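Local coordinates for glideosome-associated protein 50 (Plasmodium falciparum 3D7, PDB 3TGH) that is a component of the glideosome, the machinery of parasite gliding and host-cell invasion, and probably anchors that complex to the inner membrane complex, at residues Leu228-His233 / Ala246-Gly251; Pro200-Gly205 / Ile240-Met245. All blocks are in the same frame, centred on the assembly; numbering follows the deposited sequence.

Contact 1: Leu228-His233 / Ala246-Gly251; sequences LYISGH and AHITCG. With CO (cobalt (II) ion), chain G.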
loop_
_atom_site.group_PDB
_atom_site.type_symbol
_atom_site.label_atom_id
_atom_site.label_comp_id
_atom_site.label_asym_id
_atom_site.label_seq_id
_atom_site.Cartn_x
_atom_site.Cartn_y
_atom_site.Cartn_z
ATOM N N LEU A 228 1.016 8.116 7.100
ATOM C CA LEU A 228 0.509 8.007 5.731
ATOM C C LEU A 228 -0.543 6.909 5.615
ATOM O O LEU A 228 -0.341 5.801 6.114
ATOM C CB LEU A 228 1.631 7.611 4.775
ATOM C CG LEU A 228 2.502 8.621 4.039
ATOM C CD1 LEU A 228 3.114 9.632 4.965
ATOM C CD2 LEU A 228 3.563 7.846 3.272
ATOM N N TYR A 229 -1.641 7.203 4.925
ATOM C CA TYR A 229 -2.517 6.156 4.412
ATOM C C TYR A 229 -2.408 6.202 2.895
ATOM O O TYR A 229 -2.797 7.184 2.271
ATOM C CB TYR A 229 -3.978 6.326 4.863
ATOM C CG TYR A 229 -4.918 5.314 4.221
ATOM C CD1 TYR A 229 -4.621 3.954 4.235
ATOM C CD2 TYR A 229 -6.078 5.712 3.577
ATOM C CE1 TYR A 229 -5.455 3.026 3.639
ATOM C CE2 TYR A 229 -6.935 4.780 2.982
ATOM C CZ TYR A 229 -6.611 3.438 3.009
ATOM O OH TYR A 229 -7.430 2.501 2.423
ATOM N N ILE A 230 -1.821 5.154 2.321
ATOM C CA ILE A 230 -1.597 5.045 0.883
ATOM C C ILE A 230 -2.663 4.139 0.276
ATOM O O ILE A 230 -2.814 2.978 0.680
ATOM C CB ILE A 230 -0.188 4.467 0.572
ATOM C CG1 ILE A 230 0.905 5.257 1.314
ATOM C CG2 ILE A 230 0.049 4.447 -0.955
ATOM C CD1 ILE A 230 2.326 4.638 1.210
ATOM N N SER A 231 -3.425 4.677 -0.673
ATOM C CA SER A 231 -4.504 3.933 -1.302
ATOM C C SER A 231 -4.413 4.056 -2.818
ATOM O O SER A 231 -3.544 4.751 -3.350
ATOM C CB SER A 231 -5.851 4.443 -0.786
ATOM O OG SER A 231 -5.987 5.820 -1.054
ATOM N N GLY A 232 -5.296 3.347 -3.505
ATOM C CA GLY A 232 -5.358 3.360 -4.955
ATOM C C GLY A 232 -6.805 3.558 -5.346
ATOM O O GLY A 232 -7.437 4.515 -4.902
ATOM N N HIS A 233 -7.319 2.647 -6.164
ATOM C CA HIS A 233 -8.734 2.580 -6.537
ATOM C C HIS A 233 -9.119 3.669 -7.526
ATOM O O HIS A 233 -9.570 3.374 -8.626
ATOM C CB HIS A 233 -9.643 2.633 -5.306
ATOM C CG HIS A 233 -11.025 2.143 -5.575
ATOM N ND1 HIS A 233 -11.414 0.844 -5.327
ATOM C CD2 HIS A 233 -12.107 2.773 -6.087
ATOM C CE1 HIS A 233 -12.684 0.699 -5.667
ATOM N NE2 HIS A 233 -13.123 1.853 -6.134
ATOM N N ALA A 246 -1.015 12.283 6.087
ATOM C CA ALA A 246 -1.091 12.408 4.646
ATOM C C ALA A 246 -1.903 11.249 4.068
ATOM O O ALA A 246 -1.632 10.086 4.349
ATOM C CB ALA A 246 0.297 12.436 4.033
ATOM N N HIS A 247 -2.895 11.586 3.254
ATOM C CA HIS A 247 -3.637 10.608 2.483
ATOM C C HIS A 247 -3.075 10.651 1.076
ATOM O O HIS A 247 -3.157 11.672 0.394
ATOM C CB HIS A 247 -5.127 10.951 2.487
ATOM C CG HIS A 247 -5.735 10.961 3.852
ATOM N ND1 HIS A 247 -6.495 9.918 4.335
ATOM C CD2 HIS A 247 -5.668 11.874 4.851
ATOM C CE1 HIS A 247 -6.885 10.195 5.567
ATOM N NE2 HIS A 247 -6.400 11.379 5.902
ATOM N N ILE A 248 -2.470 9.553 0.651
ATOM C CA ILE A 248 -1.841 9.498 -0.648
ATOM C C ILE A 248 -2.603 8.527 -1.527
ATOM O O ILE A 248 -2.777 7.361 -1.156
ATOM C CB ILE A 248 -0.381 9.049 -0.537
ATOM C CG1 ILE A 248 0.440 10.088 0.237
ATOM C CG2 ILE A 248 0.195 8.811 -1.925
ATOM C CD1 ILE A 248 1.871 9.666 0.496
ATOM N N THR A 249 -3.063 9.012 -2.682
ATOM C CA THR A 249 -3.605 8.148 -3.710
ATOM C C THR A 249 -2.518 7.888 -4.749
ATOM O O THR A 249 -1.863 8.816 -5.254
ATOM C CB THR A 249 -4.826 8.746 -4.422
ATOM O OG1 THR A 249 -5.791 9.160 -3.453
ATOM C CG2 THR A 249 -5.451 7.705 -5.347
ATOM N N CYS A 250 -2.328 6.611 -5.045
ATOM C CA CYS A 250 -1.347 6.165 -6.015
ATOM C C CYS A 250 -2.003 5.041 -6.805
ATOM O O CYS A 250 -1.648 3.869 -6.667
ATOM C CB CYS A 250 -0.075 5.720 -5.289
ATOM S SG CYS A 250 1.304 5.362 -6.366
ATOM N N GLY A 251 -2.992 5.410 -7.619
ATOM C CA GLY A 251 -3.820 4.437 -8.336
ATOM C C GLY A 251 -3.673 4.458 -9.848
ATOM O O GLY A 251 -4.470 3.839 -10.557
HETATM CO CO CO G . -15.263 2.253 -6.341
HETATM O O HOH W 1 -15.488 0.853 -7.762
HETATM O O HOH W 2 -15.863 0.279 -5.018
HETATM O O HOH W 3 -15.006 4.053 -7.747
HETATM O O HOH W 4 -15.436 3.479 -4.285
#

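Contact 2: Pro200-Gly205 / Ile240-Met245; sequences PIYSSG and IEDNDM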
loop_
_atom_site.group_PDB
_atom_site.type_symbol
_atom_site.label_atom_id
_atom_site.label_comp_id
_atom_site.label_asym_id
_atom_site.label_seq_id
_atom_site.Cartn_x
_atom_site.Cartn_y
_atom_site.Cartn_z
ATOM N N PRO A 200 -9.545 4.789 -0.891
ATOM C CA PRO A 200 -9.208 5.973 -0.088
ATOM C C PRO A 200 -10.322 6.408 0.855
ATOM O O PRO A 200 -11.503 6.205 0.569
ATOM C CB PRO A 200 -8.969 7.074 -1.131
ATOM C CG PRO A 200 -9.484 6.558 -2.401
ATOM C CD PRO A 200 -9.524 5.075 -2.331
ATOM N N ILE A 201 -9.925 7.015 1.969
ATOM C CA ILE A 201 -10.839 7.707 2.853
ATOM C C ILE A 201 -11.209 9.045 2.204
ATOM O O ILE A 201 -12.387 9.397 2.119
ATOM C CB ILE A 201 -10.196 7.960 4.228
ATOM C CG1 ILE A 201 -9.939 6.635 4.946
ATOM C CG2 ILE A 201 -11.082 8.893 5.076
ATOM C CD1 ILE A 201 -8.985 6.752 6.142
ATOM N N TYR A 202 -10.189 9.776 1.751
ATOM C CA TYR A 202 -10.370 11.082 1.120
ATOM C C TYR A 202 -9.774 11.046 -0.274
ATOM O O TYR A 202 -8.661 10.556 -0.465
ATOM C CB TYR A 202 -9.681 12.174 1.931
ATOM C CG TYR A 202 -10.251 12.415 3.306
ATOM C CD1 TYR A 202 -11.623 12.586 3.501
ATOM C CD2 TYR A 202 -9.414 12.519 4.414
ATOM C CE1 TYR A 202 -12.137 12.824 4.767
ATOM C CE2 TYR A 202 -9.920 12.762 5.679
ATOM C CZ TYR A 202 -11.279 12.920 5.850
ATOM O OH TYR A 202 -11.771 13.155 7.110
ATOM N N SER A 203 -10.515 11.566 -1.251
ATOM C CA SER A 203 -10.056 11.572 -2.641
ATOM C C SER A 203 -10.830 12.593 -3.469
ATOM O O SER A 203 -12.058 12.686 -3.371
ATOM C CB SER A 203 -10.208 10.183 -3.266
ATOM O OG SER A 203 -9.849 10.160 -4.643
ATOM N N SER A 204 -10.096 13.336 -4.294
ATOM C CA SER A 204 -10.698 14.224 -5.288
ATOM C C SER A 204 -11.013 13.463 -6.583
ATOM O O SER A 204 -11.593 14.031 -7.513
ATOM C CB SER A 204 -9.770 15.409 -5.587
ATOM O OG SER A 204 -9.427 16.115 -4.407
ATOM N N GLY A 205 -10.639 12.184 -6.634
ATOM C CA GLY A 205 -10.881 11.323 -7.791
ATOM C C GLY A 205 -12.296 10.773 -7.845
ATOM O O GLY A 205 -13.168 11.199 -7.083
ATOM N N ILE A 240 -3.655 14.520 0.033
ATOM C CA ILE A 240 -4.535 15.317 0.878
ATOM C C ILE A 240 -3.971 15.261 2.287
ATOM O O ILE A 240 -3.753 14.172 2.821
ATOM C CB ILE A 240 -5.968 14.758 0.847
ATOM C CG1 ILE A 240 -6.606 15.061 -0.514
ATOM C CG2 ILE A 240 -6.816 15.333 1.997
ATOM C CD1 ILE A 240 -7.892 14.299 -0.787
ATOM N N GLU A 241 -3.699 16.419 2.883
ATOM C CA GLU A 241 -3.105 16.450 4.217
ATOM C C GLU A 241 -4.064 17.072 5.208
ATOM O O GLU A 241 -4.599 18.156 4.966
ATOM C CB GLU A 241 -1.768 17.198 4.231
ATOM C CG GLU A 241 -0.946 16.894 5.492
ATOM C CD GLU A 241 0.364 17.663 5.576
ATOM O OE1 GLU A 241 1.059 17.796 4.545
ATOM O OE2 GLU A 241 0.702 18.120 6.692
ATOM N N ASP A 242 -4.262 16.376 6.326
ATOM C CA ASP A 242 -5.229 16.760 7.342
ATOM C C ASP A 242 -4.778 16.229 8.704
ATOM O O ASP A 242 -4.620 15.021 8.874
ATOM C CB ASP A 242 -6.604 16.189 6.980
ATOM C CG ASP A 242 -7.613 16.307 8.111
ATOM O OD1 ASP A 242 -8.021 17.442 8.439
ATOM O OD2 ASP A 242 -8.007 15.256 8.665
ATOM N N ASN A 243 -4.562 17.138 9.658
ATOM C CA ASN A 243 -4.187 16.778 11.034
ATOM C C ASN A 243 -2.903 15.938 11.116
ATOM O O ASN A 243 -2.861 14.919 11.809
ATOM C CB ASN A 243 -5.340 16.044 11.740
ATOM C CG ASN A 243 -6.644 16.844 11.750
ATOM O OD1 ASN A 243 -7.736 16.268 11.753
ATOM N ND2 ASN A 243 -6.535 18.171 11.765
ATOM N N ASP A 244 -1.869 16.373 10.397
ATOM C CA ASP A 244 -0.555 15.702 10.372
ATOM C C ASP A 244 -0.603 14.253 9.856
ATOM O O ASP A 244 0.291 13.457 10.148
ATOM C CB ASP A 244 0.123 15.758 11.753
ATOM C CG ASP A 244 0.319 17.183 12.257
ATOM O OD1 ASP A 244 0.934 17.997 11.533
ATOM O OD2 ASP A 244 -0.133 17.483 13.383
ATOM N N MET A 245 -1.640 13.921 9.091
ATOM C CA MET A 245 -1.704 12.653 8.373
ATOM C C MET A 245 -1.834 12.950 6.892
ATOM O O MET A 245 -2.658 13.775 6.491
ATOM C CB MET A 245 -2.897 11.811 8.830
ATOM C CG MET A 245 -2.883 10.396 8.254
ATOM S SD MET A 245 -4.310 9.373 8.672
ATOM C CE MET A 245 -4.514 9.731 10.417
HETATM O O HOH W 5 -10.373 14.315 8.846
#

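Contact 1: Leu228-His233 / Ala246-Gly251
The ring of Tyr229 meets His247 at its edge: His247 ND1 lies near the plane of the phenol, 4.3 Å from Tyr229 CD2, while the imidazole itself is approached obliquely. Each ring also has a partner elsewhere, Tyr202 packing edge-to-face with His247 and the backbone oxygen of Gln199 pairing with the Tyr229 hydroxyl. A third flat group, the imidazole of His233, has water 3 at its edge, in plane, and binds cobalt through NE2 at 2.2 Å; four waters complete the observed ligands.

The first two rings stand on a parallel strand ladder in which Leu228 pairs with Ala246, Tyr229 with His247, Ile230 with Ile248 and Ser231 with Thr249. Tyr229 and Ser231 each use both N and O on this neighbour. The bond from Ser231 N to Ile248 O is 2.8 Å long with 168° at the hydrogen, and that from Cys250 N to Ser231 O closes the series. On the face of Tyr229, Ser231 OG stands 4.1 Å from Thr249 OG1, too far for a hydrogen bond. On the other face Leu228 CD2 touches Ile248 CD1 at 3.7 Å, the two side chains crossing obliquely. Ile248 reaches there with CG1 beside its backbone N (chi1 -65°) and an extended chi2 of 175°.

The ladder illustrates how metallophosphoesterases carry metal ligands on loops at the C-terminal ends of strands: past Ser231 the chain turns through Gly232 to His233, whose ND1 is fixed by Asp198 and whose backbone N bonds Asp11. Strand 228-231 lies between 192-196 and 245-250 in a mixed sheet. Its face bearing Leu228, Ile230 and Ile248 packs against strands 4-8, 275-282 and 285-292 of the second sheet, giving the two-sheet core of the fold.

Contact 2: Pro200-Gly205 / Ile240-Met245
A beta hairpin and the loop that follows strand 192-196 meet here through Ile240 and Tyr202. The hairpin is closed by a type I' turn from Asp242 to Met245, whose first and last residues bond reciprocally, Asp242 N to Met245 O at 3.1 Å and Met245 N to Asp242 O at 3.2 Å. Ile240 drives its CD1 against the loop backbone, 3.8 Å from Tyr202 C, and the same CD1 lies 3.9 Å from Tyr202 CB. That methyl gets there because CG1 sits beside the backbone N of Ile240 (chi1 -72°) and the chain then runs extended.

The phenol of Tyr202 has Ile201 CG2 centred over one face, 3.8 Å above the plane, a CH-pi contact within the loop. Further along, Ser203 OG accepts from Gly205 N at 2.9 Å, an ST turn, and is also hydrogen-bonded to Asp234. Ser204 OG pairs with Glu238 and the backbone N of Asn264.

No direct hydrogen bond joins the two segments; water 5 does so instead, lying 2.5 Å from Tyr202 OH and donating to Asp242 OD2 at 2.6 Å. With OD1 in a salt bridge to Lys266, both carboxylate oxygens of Asp242 are engaged, and these partners would probably keep it ionised. The direct contact is thus apolar, and the polar link between the segments runs through one water.

Contacts 1 and 2 share one sheet, their centres 8 Å apart, and their segments alternate along the chain. Strand 237-242 follows 228-231 and pairs with 245-250, so His247 N of contact 1 probably bonds Ile240 O of contact 2, at 2.8 Å. Loop 200-205 packs on segment 228-233 of contact 1: Pro200 CB is 3.2 Å from Ser231 OG, and Pro200 CD is 3.4 Å from Gly232 O, just before the metal ligand His233. Contact 2 is more remote from the metal, the side chain of Ser203 lying about 8 Å from that of His233 and about 10 Å from the cobalt.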